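Local coordinates for ribosome-binding factor A (Thermus thermophilus, PDB 2DYJ), which assists the late maturation of the 30S ribosomal subunit, associating with free 30S subunits and being required for efficient processing of 16S rRNA, at residues E66-V70 / L82-F87; F29-A35 / V47-F52; E55-L59 / F87-R91. All blocks are in the same frame, centred on the assembly; numbering follows the deposited sequence.

How the contacts relate
All three contacts tie onto one three-stranded sheet of order 32-38, 44-50, 84-89. Contact 2 is the pairing of its first two strands, an antiparallel ladder of backbone hydrogen bonds that runs out into water bridges. Contacts 1 and 3 both set a helix against strand 84-89 and share Phe-87: helix 66-74 meets its first half, helix 55-64 its second. Contacts 1 and 2 are partly buried, whereas contact 3 lies at the surface and is the smallest. Each helix contact combines leucine packing with a glutamate-arginine salt bridge, but the glutamate in contact 1 also takes a backbone N-H, while that in contact 3 is held by a single arginine nitrogen.

Contact 1: residues E66-V70 / L82-F87; sequences ERRLV and LPRLEF
Glu-66 reaches from the first turn of helix 66-74 to the edge of strand 84-89 and makes every polar bond of this contact. Arg-84 takes its carboxylate in a side-on salt bridge with two nitrogens, one to each oxygen. The bond from Arg-84 NH2 to Glu-66 OE2 is 2.8 Å and nearly straight at 176°, with the oxygen in the guanidinium plane. The one from Arg-84 NE to Glu-66 OE1, at 2.9 Å, is more bent (143°) and its oxygen is tilted out of that plane, in keeping with the twist between the two flat groups. OE1 takes a second donor: the backbone N of Leu-85, 2.9 Å from Glu-66 OE1, comes in on the anti lone pair while Arg-84 NE uses the syn one. One carboxylate thus clamps both the side chain of an arginine and the backbone of the next residue. The bend of Glu-66 at chi2 (-93°) turns the group toward the strand.

Toward the next turn of the helix, Val-70 and Leu-69 make the apolar contacts. Val-70 divides its work between two methyls: CG2 presses on Leu-85 CG at 3.6 Å, while CG1 lies over one face of the Arg-84 guanidinium, toward its rim, and also reaches Leu-82 CB at 3.9 Å. Leu-69 CB packs on Leu-85 CD1, and Leu-69 CD1 comes obliquely to the Phe-87 ring, 3.8 Å from Phe-87 CZ. Leu-85 continues the layer to Leu-16 of helix 5-21, and Phe-87 to Leu-59 and Leu-62 of helix 55-64.

The Pro-83 carbonyl oxygen is buried without a polar partner, with Val-70 CG2 against it. The axes of helix and strand come within 8.4 Å, an oblique helix-on-sheet packing at the outer strand of the KH-type alpha/beta domain.

Contact 2: residues F29-A35 / V47-F52; sequences FLLTVEA and VYVEAF
Strands 32-38 and 44-50 form a beta hairpin, and this contact is its open end, away from the turn, interrupted by a classic bulge. Thr-32 and Glu-50 are a hydrogen-bonded pair: Glu-50 N gives to Thr-32 O at 2.8 Å and Thr-32 N to Glu-50 O at 3.0 Å. Val-33 and Val-49 follow as a non-hydrogen-bonded pair. At the bulge Glu-34 and Ala-35 both face Tyr-48, whose O takes Glu-34 N at 2.8 Å and Ala-35 N only weakly; Tyr-48 N returns a bond to Ala-35 O. That same carbonyl oxygen sits at the edge of the Tyr-48 ring, near its plane.

Leu-31, Val-33, Val-47 and Val-49 turn to helices 5-21 and 55-64. Leu-31, with CG anti to the backbone N (chi1 177°), brings both methyls to Val-49, Leu-31 CD1 lying 4.0 Å from Val-49 CB. Val-33 CG1 crosses to Val-47 CG1, also at 4.0 Å. The other face of the sheet carries Ala-35 and Tyr-48 along with Thr-32 and Glu-50, which lie side by side with Thr-32 OG1 3.2 Å from Glu-50 OE1.

At Leu-30 the chain leaves the strand geometry (phi 68°), and water takes over. One water gives to Phe-29 O and accepts from Phe-52 N; a second gives to both Leu-30 O and Glu-50 O. Here Leu-30 puts CD1 squarely over the Phe-52 ring, a CH-pi contact 3.8 Å from the ring centroid and 8° off its normal, with Leu-30 CB meeting Phe-52 CB beside it.

The chemistry therefore changes along the hairpin: direct backbone bonds fix the strands over the helices, whereas at the exposed end two waters and a leucine side chain packed on a phenylalanine take their place.

Contact 3: residues E55-L59 / F87-R91; sequences EEGAL and FLPWR
Leu-59 and Glu-55 have the most surface buried where helix 55-64 lies over the end of strand 84-89, the two running nearly antiparallel (165°) with axes 8.9 Å apart at their closest; Pro-89 is the residue both touch. Leu-59 spreads its two methyls along the strand. CD2 rests against the backbone, 3.9 Å from Leu-88 C and from Phe-87 O, and also meets Phe-87 CB. Leu-59 CD1 reaches forward to Pro-89 CD at 4.0 Å, the leucine crossing the proline at about a right angle.

Glu-55, one helical turn earlier, extends its chain to the other end of the proline, Glu-55 OE1 coming 3.1 Å from Pro-89 CB. Arg-91 follows in the 3-10 segment after the strand, its CG between backbone N and carbonyl carbon (chi1 62°) and its chain then extended to NE. Glu-55 OE2, close to the guanidinium plane, accepts on its syn lone pair from Arg-91 NH1 at 2.8 Å (166°).

Val-49 of strand 44-50 packs on Leu-59, linking the leucine to the interior. The contact therefore grades from apolar packing to a surface salt bridge in which NH1 alone bonds OE2, while Pro-89 touches both partners, CB at the carboxylate and CG over the centre of one guanidinium face, limiting how the arginine group can lie.

Contact 1: residues E66-V70 / L82-F87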
ATOM      1  N   GLU A  66      -4.033   7.930  -1.296  1.00 11.34           N
ATOM      2  CA  GLU A  66      -4.850   6.712  -1.232  1.00 14.85           C
ATOM      3  C   GLU A  66      -5.831   6.530  -2.372  1.00 15.15           C
ATOM      4  O   GLU A  66      -5.940   5.443  -2.920  1.00 10.74           O
ATOM      5  CB  GLU A  66      -5.591   6.608   0.121  1.00 14.84           C
ATOM      6  CG  GLU A  66      -6.155   5.202   0.435  1.00 15.13           C
ATOM      7  CD  GLU A  66      -7.611   4.984   0.006  1.00 16.03           C
ATOM      8  OE1 GLU A  66      -8.099   3.841   0.148  1.00 16.95           O
ATOM      9  OE2 GLU A  66      -8.274   5.929  -0.466  1.00 15.38           O
ATOM     10  N   ARG A  67      -6.542   7.580  -2.748  1.00 18.61           N
ATOM     11  CA  ARG A  67      -7.502   7.410  -3.828  1.00 17.33           C
ATOM     12  C   ARG A  67      -6.857   7.113  -5.169  1.00 16.58           C
ATOM     13  O   ARG A  67      -7.347   6.249  -5.898  1.00 19.16           O
ATOM     14  CB  ARG A  67      -8.440   8.615  -3.905  1.00 15.11           C
ATOM     15  CG  ARG A  67      -9.363   8.665  -2.697  1.00 24.29           C
ATOM     16  CD  ARG A  67     -10.561   9.549  -2.959  1.00 29.21           C
ATOM     17  NE  ARG A  67     -11.581   9.339  -1.941  1.00 32.02           N
ATOM     18  CZ  ARG A  67     -12.753   9.958  -1.928  1.00 39.64           C
ATOM     19  NH1 ARG A  67     -13.050  10.829  -2.887  1.00 33.34           N
ATOM     20  NH2 ARG A  67     -13.620   9.709  -0.952  1.00 35.87           N
ATOM     21  N   ARG A  68      -5.751   7.797  -5.480  1.00 17.54           N
ATOM     22  CA  ARG A  68      -5.031   7.572  -6.737  1.00 16.62           C
ATOM     23  C   ARG A  68      -4.398   6.184  -6.734  1.00 17.14           C
ATOM     24  O   ARG A  68      -4.306   5.529  -7.769  1.00 12.48           O
ATOM     25  CB  ARG A  68      -3.921   8.619  -6.927  1.00 19.21           C
ATOM     26  CG  ARG A  68      -4.387  10.060  -6.777  1.00 33.49           C
ATOM     27  CD  ARG A  68      -3.227  10.974  -6.362  1.00 42.05           C
ATOM     28  NE  ARG A  68      -3.710  12.260  -5.867  1.00 51.90           N
ATOM     29  CZ  ARG A  68      -3.062  13.025  -4.991  1.00 54.40           C
ATOM     30  NH1 ARG A  68      -1.888  12.635  -4.499  1.00 45.23           N
ATOM     31  NH2 ARG A  68      -3.597  14.180  -4.600  1.00 53.00           N
ATOM     32  N   LEU A  69      -3.955   5.718  -5.571  1.00 12.52           N
ATOM     33  CA  LEU A  69      -3.336   4.398  -5.514  1.00  9.49           C
ATOM     34  C   LEU A  69      -4.374   3.299  -5.676  1.00 12.00           C
ATOM     35  O   LEU A  69      -4.103   2.284  -6.334  1.00 11.85           O
ATOM     36  CB  LEU A  69      -2.580   4.201  -4.189  1.00 10.10           C
ATOM     37  CG  LEU A  69      -1.248   4.939  -4.065  1.00 12.05           C
ATOM     38  CD1 LEU A  69      -0.693   4.812  -2.633  1.00 10.08           C
ATOM     39  CD2 LEU A  69      -0.266   4.364  -5.070  1.00 17.67           C
ATOM     40  N   VAL A  70      -5.567   3.487  -5.102  1.00  6.64           N
ATOM     41  CA  VAL A  70      -6.587   2.461  -5.251  1.00 11.46           C
ATOM     42  C   VAL A  70      -7.031   2.415  -6.719  1.00 16.06           C
ATOM     43  O   VAL A  70      -7.288   1.341  -7.270  1.00 13.14           O
ATOM     44  CB  VAL A  70      -7.781   2.710  -4.300  1.00 14.17           C
ATOM     45  CG1 VAL A  70      -8.933   1.765  -4.626  1.00 14.58           C
ATOM     46  CG2 VAL A  70      -7.328   2.443  -2.844  1.00  7.64           C
ATOM     47  N   LEU A  82     -12.133  -2.904  -4.947  1.00 21.00           N
ATOM     48  CA  LEU A  82     -10.786  -2.927  -4.378  1.00 19.42           C
ATOM     49  C   LEU A  82     -10.799  -2.516  -2.902  1.00 20.19           C
ATOM     50  O   LEU A  82     -11.638  -1.737  -2.476  1.00 17.49           O
ATOM     51  CB  LEU A  82      -9.857  -1.982  -5.154  1.00 20.78           C
ATOM     52  CG  LEU A  82      -9.229  -2.479  -6.464  1.00 23.59           C
ATOM     53  CD1 LEU A  82      -8.260  -3.609  -6.160  1.00 25.36           C
ATOM     54  CD2 LEU A  82     -10.315  -2.948  -7.422  1.00 24.50           C
ATOM     55  N   PRO A  83      -9.871  -3.049  -2.102  1.00 17.57           N
ATOM     56  CA  PRO A  83      -9.890  -2.642  -0.695  1.00 15.78           C
ATOM     57  C   PRO A  83      -9.383  -1.220  -0.559  1.00 16.81           C
ATOM     58  O   PRO A  83      -8.690  -0.706  -1.454  1.00 15.08           O
ATOM     59  CB  PRO A  83      -8.942  -3.634  -0.034  1.00 13.78           C
ATOM     60  CG  PRO A  83      -7.962  -3.946  -1.112  1.00 21.99           C
ATOM     61  CD  PRO A  83      -8.819  -4.053  -2.356  1.00 20.46           C
ATOM     62  N   ARG A  84      -9.735  -0.565   0.540  1.00 11.53           N
ATOM     63  CA  ARG A  84      -9.230   0.780   0.762  1.00 15.09           C
ATOM     64  C   ARG A  84      -7.918   0.524   1.472  1.00 14.63           C
ATOM     65  O   ARG A  84      -7.738  -0.547   2.037  1.00 14.95           O
ATOM     66  CB  ARG A  84     -10.185   1.605   1.628  1.00 12.74           C
ATOM     67  CG  ARG A  84     -11.565   1.763   0.990  1.00 15.35           C
ATOM     68  CD  ARG A  84     -11.484   2.024  -0.525  1.00 11.03           C
ATOM     69  NE  ARG A  84     -10.740   3.240  -0.862  1.00 10.84           N
ATOM     70  CZ  ARG A  84     -10.907   3.901  -2.014  1.00 23.80           C
ATOM     71  NH1 ARG A  84     -11.781   3.450  -2.908  1.00 18.82           N
ATOM     72  NH2 ARG A  84     -10.213   5.003  -2.283  1.00 16.96           N
ATOM     73  N   LEU A  85      -7.005   1.490   1.446  1.00 13.88           N
ATOM     74  CA  LEU A  85      -5.680   1.291   2.029  1.00 11.23           C
ATOM     75  C   LEU A  85      -5.410   2.011   3.338  1.00 11.69           C
ATOM     76  O   LEU A  85      -5.764   3.174   3.489  1.00  9.35           O
ATOM     77  CB  LEU A  85      -4.625   1.737   1.022  1.00  9.61           C
ATOM     78  CG  LEU A  85      -4.941   1.246  -0.405  1.00 15.22           C
ATOM     79  CD1 LEU A  85      -4.005   1.914  -1.445  1.00 13.80           C
ATOM     80  CD2 LEU A  85      -4.768  -0.270  -0.434  1.00 11.19           C
ATOM     81  N   GLU A  86      -4.762   1.308   4.268  1.00 10.27           N
ATOM     82  CA  GLU A  86      -4.383   1.888   5.549  1.00 11.51           C
ATOM     83  C   GLU A  86      -2.860   1.767   5.575  1.00 11.53           C
ATOM     84  O   GLU A  86      -2.331   0.675   5.369  1.00 12.26           O
ATOM     85  CB  GLU A  86      -5.000   1.079   6.689  1.00 15.95           C
ATOM     86  CG  GLU A  86      -4.578   1.557   8.061  1.00 17.15           C
ATOM     87  CD  GLU A  86      -4.972   0.585   9.158  1.00 22.51           C
ATOM     88  OE1 GLU A  86      -5.172  -0.613   8.854  1.00 17.18           O
ATOM     89  OE2 GLU A  86      -5.057   1.020  10.327  1.00 21.79           O
ATOM     90  N   PHE A  87      -2.151   2.872   5.809  1.00 10.41           N
ATOM     91  CA  PHE A  87      -0.694   2.811   5.804  1.00 10.40           C
ATOM     92  C   PHE A  87      -0.123   2.838   7.207  1.00 12.69           C
ATOM     93  O   PHE A  87      -0.442   3.726   7.999  1.00 10.43           O
ATOM     94  CB  PHE A  87      -0.151   3.956   4.975  1.00 12.75           C
ATOM     95  CG  PHE A  87      -0.632   3.910   3.547  1.00  9.51           C
ATOM     96  CD1 PHE A  87      -0.016   3.077   2.627  1.00  8.10           C
ATOM     97  CD2 PHE A  87      -1.727   4.681   3.146  1.00 11.53           C
ATOM     98  CE1 PHE A  87      -0.486   3.006   1.295  1.00 13.86           C
ATOM     99  CE2 PHE A  87      -2.208   4.622   1.820  1.00  9.25           C
ATOM    100  CZ  PHE A  87      -1.580   3.781   0.901  1.00 14.16           C
TER

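Contact 2: residues F29-A35 / V47-F52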
ATOM      1  N   PHE A  29      10.666   9.010  -1.210  1.00 16.04           N
ATOM      2  CA  PHE A  29      11.940   8.584  -1.802  1.00 15.60           C
ATOM      3  C   PHE A  29      12.557   7.441  -0.978  1.00 20.11           C
ATOM      4  O   PHE A  29      12.665   7.533   0.244  1.00 13.70           O
ATOM      5  CB  PHE A  29      12.908   9.775  -1.896  1.00 18.81           C
ATOM      6  CG  PHE A  29      14.252   9.423  -2.489  1.00 27.96           C
ATOM      7  CD1 PHE A  29      14.337   8.671  -3.661  1.00 32.11           C
ATOM      8  CD2 PHE A  29      15.430   9.824  -1.867  1.00 34.11           C
ATOM      9  CE1 PHE A  29      15.580   8.320  -4.205  1.00 38.46           C
ATOM     10  CE2 PHE A  29      16.681   9.478  -2.403  1.00 26.69           C
ATOM     11  CZ  PHE A  29      16.755   8.728  -3.570  1.00 32.14           C
ATOM     12  N   LEU A  30      12.922   6.360  -1.664  1.00 16.53           N
ATOM     13  CA  LEU A  30      13.520   5.171  -1.060  1.00 16.86           C
ATOM     14  C   LEU A  30      12.602   4.365  -0.151  1.00 20.06           C
ATOM     15  O   LEU A  30      13.052   3.434   0.528  1.00 18.33           O
ATOM     16  CB  LEU A  30      14.785   5.534  -0.284  1.00 17.72           C
ATOM     17  CG  LEU A  30      15.876   6.186  -1.131  1.00 20.71           C
ATOM     18  CD1 LEU A  30      17.153   6.315  -0.292  1.00 19.67           C
ATOM     19  CD2 LEU A  30      16.125   5.340  -2.380  1.00 22.15           C
ATOM     20  N   LEU A  31      11.325   4.714  -0.126  1.00 12.45           N
ATOM     21  CA  LEU A  31      10.378   3.966   0.700  1.00 18.90           C
ATOM     22  C   LEU A  31      10.129   2.598   0.088  1.00 22.63           C
ATOM     23  O   LEU A  31      10.041   2.468  -1.141  1.00 23.37           O
ATOM     24  CB  LEU A  31       9.034   4.695   0.794  1.00 18.29           C
ATOM     25  CG  LEU A  31       7.966   3.936   1.589  1.00 22.68           C
ATOM     26  CD1 LEU A  31       7.227   4.908   2.488  1.00 20.66           C
ATOM     27  CD2 LEU A  31       7.009   3.196   0.653  1.00 15.83           C
ATOM     28  N   THR A  32       9.998   1.584   0.941  1.00 17.01           N
ATOM     29  CA  THR A  32       9.698   0.234   0.476  1.00 18.27           C
ATOM     30  C   THR A  32       8.501  -0.358   1.217  1.00 16.31           C
ATOM     31  O   THR A  32       8.201  -0.001   2.362  1.00 14.65           O
ATOM     32  CB  THR A  32      10.896  -0.726   0.645  1.00 19.94           C
ATOM     33  OG1 THR A  32      11.274  -0.775   2.024  1.00 20.85           O
ATOM     34  CG2 THR A  32      12.076  -0.275  -0.211  1.00 23.52           C
ATOM     35  N   VAL A  33       7.810  -1.270   0.556  1.00 16.95           N
ATOM     36  CA  VAL A  33       6.666  -1.923   1.160  1.00 14.30           C
ATOM     37  C   VAL A  33       7.144  -3.247   1.748  1.00 19.76           C
ATOM     38  O   VAL A  33       7.634  -4.112   1.031  1.00 24.17           O
ATOM     39  CB  VAL A  33       5.581  -2.171   0.112  1.00 17.51           C
ATOM     40  CG1 VAL A  33       4.421  -2.931   0.743  1.00 17.40           C
ATOM     41  CG2 VAL A  33       5.110  -0.829  -0.456  1.00 17.15           C
ATOM     42  N   GLU A  34       7.011  -3.402   3.056  1.00 20.60           N
ATOM     43  CA  GLU A  34       7.481  -4.626   3.695  1.00 24.47           C
ATOM     44  C   GLU A  34       6.440  -5.734   3.679  1.00 23.02           C
ATOM     45  O   GLU A  34       6.782  -6.918   3.624  1.00 24.08           O
ATOM     46  CB  GLU A  34       7.891  -4.362   5.147  1.00 26.54           C
ATOM     47  CG  GLU A  34       8.291  -5.648   5.883  1.00 42.91           C
ATOM     48  CD  GLU A  34       7.896  -5.642   7.343  1.00 46.16           C
ATOM     49  OE1 GLU A  34       7.914  -6.724   7.969  1.00 47.56           O
ATOM     50  OE2 GLU A  34       7.568  -4.556   7.866  1.00 52.62           O
ATOM     51  N   ALA A  35       5.169  -5.365   3.731  1.00 19.26           N
ATOM     52  CA  ALA A  35       4.131  -6.389   3.741  1.00 17.12           C
ATOM     53  C   ALA A  35       2.760  -5.745   3.663  1.00 16.92           C
ATOM     54  O   ALA A  35       2.636  -4.538   3.812  1.00 15.48           O
ATOM     55  CB  ALA A  35       4.250  -7.204   5.026  1.00 22.43           C
ATOM     56  N   VAL A  47      -1.101  -1.743   4.786  1.00  9.92           N
ATOM     57  CA  VAL A  47       0.153  -1.711   4.032  1.00 11.39           C
ATOM     58  C   VAL A  47       1.256  -1.243   4.959  1.00  8.21           C
ATOM     59  O   VAL A  47       1.212  -0.128   5.455  1.00 11.94           O
ATOM     60  CB  VAL A  47       0.023  -0.716   2.855  1.00 12.01           C
ATOM     61  CG1 VAL A  47       1.286  -0.753   1.992  1.00 12.96           C
ATOM     62  CG2 VAL A  47      -1.232  -1.047   2.009  1.00 12.29           C
ATOM     63  N   TYR A  48       2.231  -2.111   5.207  1.00 16.57           N
ATOM     64  CA  TYR A  48       3.330  -1.804   6.129  1.00 15.16           C
ATOM     65  C   TYR A  48       4.557  -1.344   5.349  1.00 14.35           C
ATOM     66  O   TYR A  48       5.081  -2.068   4.510  1.00 14.92           O
ATOM     67  CB  TYR A  48       3.625  -3.052   6.958  1.00 13.14           C
ATOM     68  CG  TYR A  48       2.408  -3.548   7.715  1.00 14.08           C
ATOM     69  CD1 TYR A  48       2.064  -3.023   8.964  1.00 11.25           C
ATOM     70  CD2 TYR A  48       1.547  -4.481   7.140  1.00 12.47           C
ATOM     71  CE1 TYR A  48       0.882  -3.417   9.609  1.00 15.83           C
ATOM     72  CE2 TYR A  48       0.373  -4.879   7.778  1.00 12.99           C
ATOM     73  CZ  TYR A  48       0.046  -4.347   9.004  1.00 16.83           C
ATOM     74  OH  TYR A  48      -1.120  -4.754   9.609  1.00 16.37           O
ATOM     75  N   VAL A  49       5.025  -0.136   5.642  1.00 13.04           N
ATOM     76  CA  VAL A  49       6.137   0.416   4.886  1.00 13.20           C
ATOM     77  C   VAL A  49       7.365   0.834   5.680  1.00 17.36           C
ATOM     78  O   VAL A  49       7.272   1.166   6.866  1.00 17.03           O
ATOM     79  CB  VAL A  49       5.661   1.650   4.095  1.00 18.00           C
ATOM     80  CG1 VAL A  49       4.556   1.254   3.148  1.00 15.04           C
ATOM     81  CG2 VAL A  49       5.149   2.730   5.064  1.00 13.86           C
ATOM     82  N   GLU A  50       8.511   0.821   5.004  1.00 17.81           N
ATOM     83  CA  GLU A  50       9.770   1.260   5.614  1.00 19.78           C
ATOM     84  C   GLU A  50      10.159   2.577   4.935  1.00 15.83           C
ATOM     85  O   GLU A  50      10.490   2.601   3.745  1.00 14.34           O
ATOM     86  CB  GLU A  50      10.891   0.230   5.399  1.00 17.11           C
ATOM     87  CG  GLU A  50      12.289   0.758   5.839  1.00 22.17           C
ATOM     88  CD  GLU A  50      13.462  -0.139   5.419  1.00 29.35           C
ATOM     89  OE1 GLU A  50      13.284  -0.985   4.522  1.00 32.03           O
ATOM     90  OE2 GLU A  50      14.576   0.014   5.975  1.00 31.10           O
ATOM     91  N   ALA A  51      10.100   3.673   5.678  1.00 16.01           N
ATOM     92  CA  ALA A  51      10.456   4.971   5.117  1.00 18.47           C
ATOM     93  C   ALA A  51      11.932   5.230   5.334  1.00 22.51           C
ATOM     94  O   ALA A  51      12.522   4.766   6.307  1.00 21.29           O
ATOM     95  CB  ALA A  51       9.636   6.087   5.772  1.00 17.62           C
ATOM     96  N   PHE A  52      12.525   5.978   4.415  1.00 20.35           N
ATOM     97  CA  PHE A  52      13.932   6.320   4.514  1.00 22.48           C
ATOM     98  C   PHE A  52      14.125   7.329   5.659  1.00 28.13           C
ATOM     99  O   PHE A  52      14.940   7.118   6.570  1.00 29.22           O
ATOM    100  CB  PHE A  52      14.402   6.912   3.190  1.00 21.04           C
ATOM    101  CG  PHE A  52      15.818   7.391   3.215  1.00 29.51           C
ATOM    102  CD1 PHE A  52      16.841   6.561   3.664  1.00 32.27           C
ATOM    103  CD2 PHE A  52      16.135   8.674   2.787  1.00 25.74           C
ATOM    104  CE1 PHE A  52      18.163   7.008   3.687  1.00 29.83           C
ATOM    105  CE2 PHE A  52      17.451   9.127   2.808  1.00 28.66           C
ATOM    106  CZ  PHE A  52      18.463   8.290   3.260  1.00 29.23           C
TER
HETATM  107  O   HOH W   1      10.976   7.129   2.351  1.00 25.31           O
HETATM  108  O   HOH W   2      13.025   2.247   3.056  1.00 32.30           O

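Contact 3: residues E55-L59 / F87-R91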
ATOM      1  N   GLU A  55       9.279   9.095   8.909  1.00 26.53           N
ATOM      2  CA  GLU A  55       8.267   8.063   8.713  1.00 26.49           C
ATOM      3  C   GLU A  55       6.851   8.641   8.716  1.00 24.11           C
ATOM      4  O   GLU A  55       6.017   8.255   7.892  1.00 21.75           O
ATOM      5  CB  GLU A  55       8.432   7.011   9.803  1.00 26.58           C
ATOM      6  CG  GLU A  55       7.255   6.102   9.999  1.00 28.59           C
ATOM      7  CD  GLU A  55       7.527   5.096  11.097  1.00 29.09           C
ATOM      8  OE1 GLU A  55       8.034   3.995  10.781  1.00 35.58           O
ATOM      9  OE2 GLU A  55       7.253   5.415  12.271  1.00 28.20           O
ATOM     10  N   GLU A  56       6.585   9.572   9.631  1.00 20.28           N
ATOM     11  CA  GLU A  56       5.279  10.212   9.716  1.00 21.77           C
ATOM     12  C   GLU A  56       4.920  10.893   8.392  1.00 17.14           C
ATOM     13  O   GLU A  56       3.780  10.773   7.927  1.00 16.87           O
ATOM     14  CB  GLU A  56       5.256  11.270  10.830  1.00 30.47           C
ATOM     15  CG  GLU A  56       5.201  10.734  12.260  1.00 45.52           C
ATOM     16  CD  GLU A  56       5.262  11.857  13.302  1.00 56.07           C
ATOM     17  OE1 GLU A  56       4.369  12.736  13.292  1.00 57.26           O
ATOM     18  OE2 GLU A  56       6.207  11.865  14.128  1.00 60.93           O
ATOM     19  N   GLY A  57       5.883  11.620   7.815  1.00 17.92           N
ATOM     20  CA  GLY A  57       5.656  12.319   6.551  1.00 18.29           C
ATOM     21  C   GLY A  57       5.370  11.369   5.390  1.00 17.30           C
ATOM     22  O   GLY A  57       4.567  11.663   4.494  1.00 17.13           O
ATOM     23  N   ALA A  58       6.030  10.214   5.398  1.00 15.45           N
ATOM     24  CA  ALA A  58       5.811   9.222   4.353  1.00 14.45           C
ATOM     25  C   ALA A  58       4.393   8.675   4.484  1.00 15.29           C
ATOM     26  O   ALA A  58       3.673   8.523   3.491  1.00 13.22           O
ATOM     27  CB  ALA A  58       6.822   8.082   4.483  1.00 14.27           C
ATOM     28  N   LEU A  59       3.982   8.381   5.712  1.00 14.38           N
ATOM     29  CA  LEU A  59       2.653   7.830   5.928  1.00 11.80           C
ATOM     30  C   LEU A  59       1.597   8.843   5.504  1.00 13.75           C
ATOM     31  O   LEU A  59       0.559   8.462   4.980  1.00 12.81           O
ATOM     32  CB  LEU A  59       2.464   7.421   7.405  1.00 15.09           C
ATOM     33  CG  LEU A  59       3.399   6.303   7.897  1.00 21.90           C
ATOM     34  CD1 LEU A  59       3.158   6.047   9.378  1.00 20.01           C
ATOM     35  CD2 LEU A  59       3.155   5.024   7.111  1.00 19.10           C
ATOM     36  N   PHE A  87      -2.151   2.872   5.809  1.00 10.41           N
ATOM     37  CA  PHE A  87      -0.694   2.811   5.804  1.00 10.40           C
ATOM     38  C   PHE A  87      -0.123   2.838   7.207  1.00 12.69           C
ATOM     39  O   PHE A  87      -0.442   3.726   7.999  1.00 10.43           O
ATOM     40  CB  PHE A  87      -0.151   3.956   4.975  1.00 12.75           C
ATOM     41  CG  PHE A  87      -0.632   3.910   3.547  1.00  9.51           C
ATOM     42  CD1 PHE A  87      -0.016   3.077   2.627  1.00  8.10           C
ATOM     43  CD2 PHE A  87      -1.727   4.681   3.146  1.00 11.53           C
ATOM     44  CE1 PHE A  87      -0.486   3.006   1.295  1.00 13.86           C
ATOM     45  CE2 PHE A  87      -2.208   4.622   1.820  1.00  9.25           C
ATOM     46  CZ  PHE A  87      -1.580   3.781   0.901  1.00 14.16           C
ATOM     47  N   LEU A  88       0.733   1.860   7.490  1.00 12.06           N
ATOM     48  CA  LEU A  88       1.339   1.719   8.813  1.00 10.70           C
ATOM     49  C   LEU A  88       2.850   1.543   8.735  1.00 11.93           C
ATOM     50  O   LEU A  88       3.394   1.145   7.711  1.00 13.26           O
ATOM     51  CB  LEU A  88       0.741   0.488   9.518  1.00 12.46           C
ATOM     52  CG  LEU A  88      -0.792   0.496   9.685  1.00 13.78           C
ATOM     53  CD1 LEU A  88      -1.313  -0.887  10.026  1.00 22.60           C
ATOM     54  CD2 LEU A  88      -1.167   1.487  10.783  1.00 24.16           C
ATOM     55  N   PRO A  89       3.554   1.846   9.835  1.00 17.36           N
ATOM     56  CA  PRO A  89       5.013   1.696   9.866  1.00 17.82           C
ATOM     57  C   PRO A  89       5.348   0.197   9.829  1.00 16.44           C
ATOM     58  O   PRO A  89       4.545  -0.627  10.300  1.00 16.16           O
ATOM     59  CB  PRO A  89       5.395   2.348  11.190  1.00 20.12           C
ATOM     60  CG  PRO A  89       4.190   2.072  12.051  1.00 23.66           C
ATOM     61  CD  PRO A  89       3.050   2.391  11.106  1.00 18.38           C
ATOM     62  N   TRP A  90       6.513  -0.153   9.278  1.00 18.88           N
ATOM     63  CA  TRP A  90       6.909  -1.557   9.165  1.00 20.10           C
ATOM     64  C   TRP A  90       6.965  -2.294  10.488  1.00 22.08           C
ATOM     65  O   TRP A  90       6.784  -3.508  10.529  1.00 23.18           O
ATOM     66  CB  TRP A  90       8.274  -1.713   8.475  1.00 28.11           C
ATOM     67  CG  TRP A  90       9.463  -1.359   9.345  1.00 37.86           C
ATOM     68  CD1 TRP A  90       9.990  -0.114   9.547  1.00 41.92           C
ATOM     69  CD2 TRP A  90      10.264  -2.265  10.133  1.00 40.27           C
ATOM     70  NE1 TRP A  90      11.065  -0.186  10.406  1.00 45.61           N
ATOM     71  CE2 TRP A  90      11.255  -1.491  10.781  1.00 44.41           C
ATOM     72  CE3 TRP A  90      10.240  -3.654  10.348  1.00 43.51           C
ATOM     73  CZ2 TRP A  90      12.218  -2.059  11.636  1.00 44.43           C
ATOM     74  CZ3 TRP A  90      11.202  -4.222  11.202  1.00 36.47           C
ATOM     75  CH2 TRP A  90      12.173  -3.420  11.831  1.00 41.37           C
ATOM     76  N   ARG A  91       7.221  -1.581  11.572  1.00 20.93           N
ATOM     77  CA  ARG A  91       7.295  -2.251  12.863  1.00 24.68           C
ATOM     78  C   ARG A  91       5.952  -2.858  13.261  1.00 25.60           C
ATOM     79  O   ARG A  91       5.888  -3.808  14.040  1.00 27.70           O
ATOM     80  CB  ARG A  91       7.777  -1.278  13.932  1.00 23.33           C
ATOM     81  CG  ARG A  91       6.875  -0.092  14.160  1.00 27.41           C
ATOM     82  CD  ARG A  91       7.328   0.719  15.387  1.00 21.50           C
ATOM     83  NE  ARG A  91       6.404   1.814  15.649  1.00 21.66           N
ATOM     84  CZ  ARG A  91       6.408   2.970  14.992  1.00 18.61           C
ATOM     85  NH1 ARG A  91       7.302   3.190  14.041  1.00 21.59           N
ATOM     86  NH2 ARG A  91       5.495   3.888  15.267  1.00 18.64           N
TER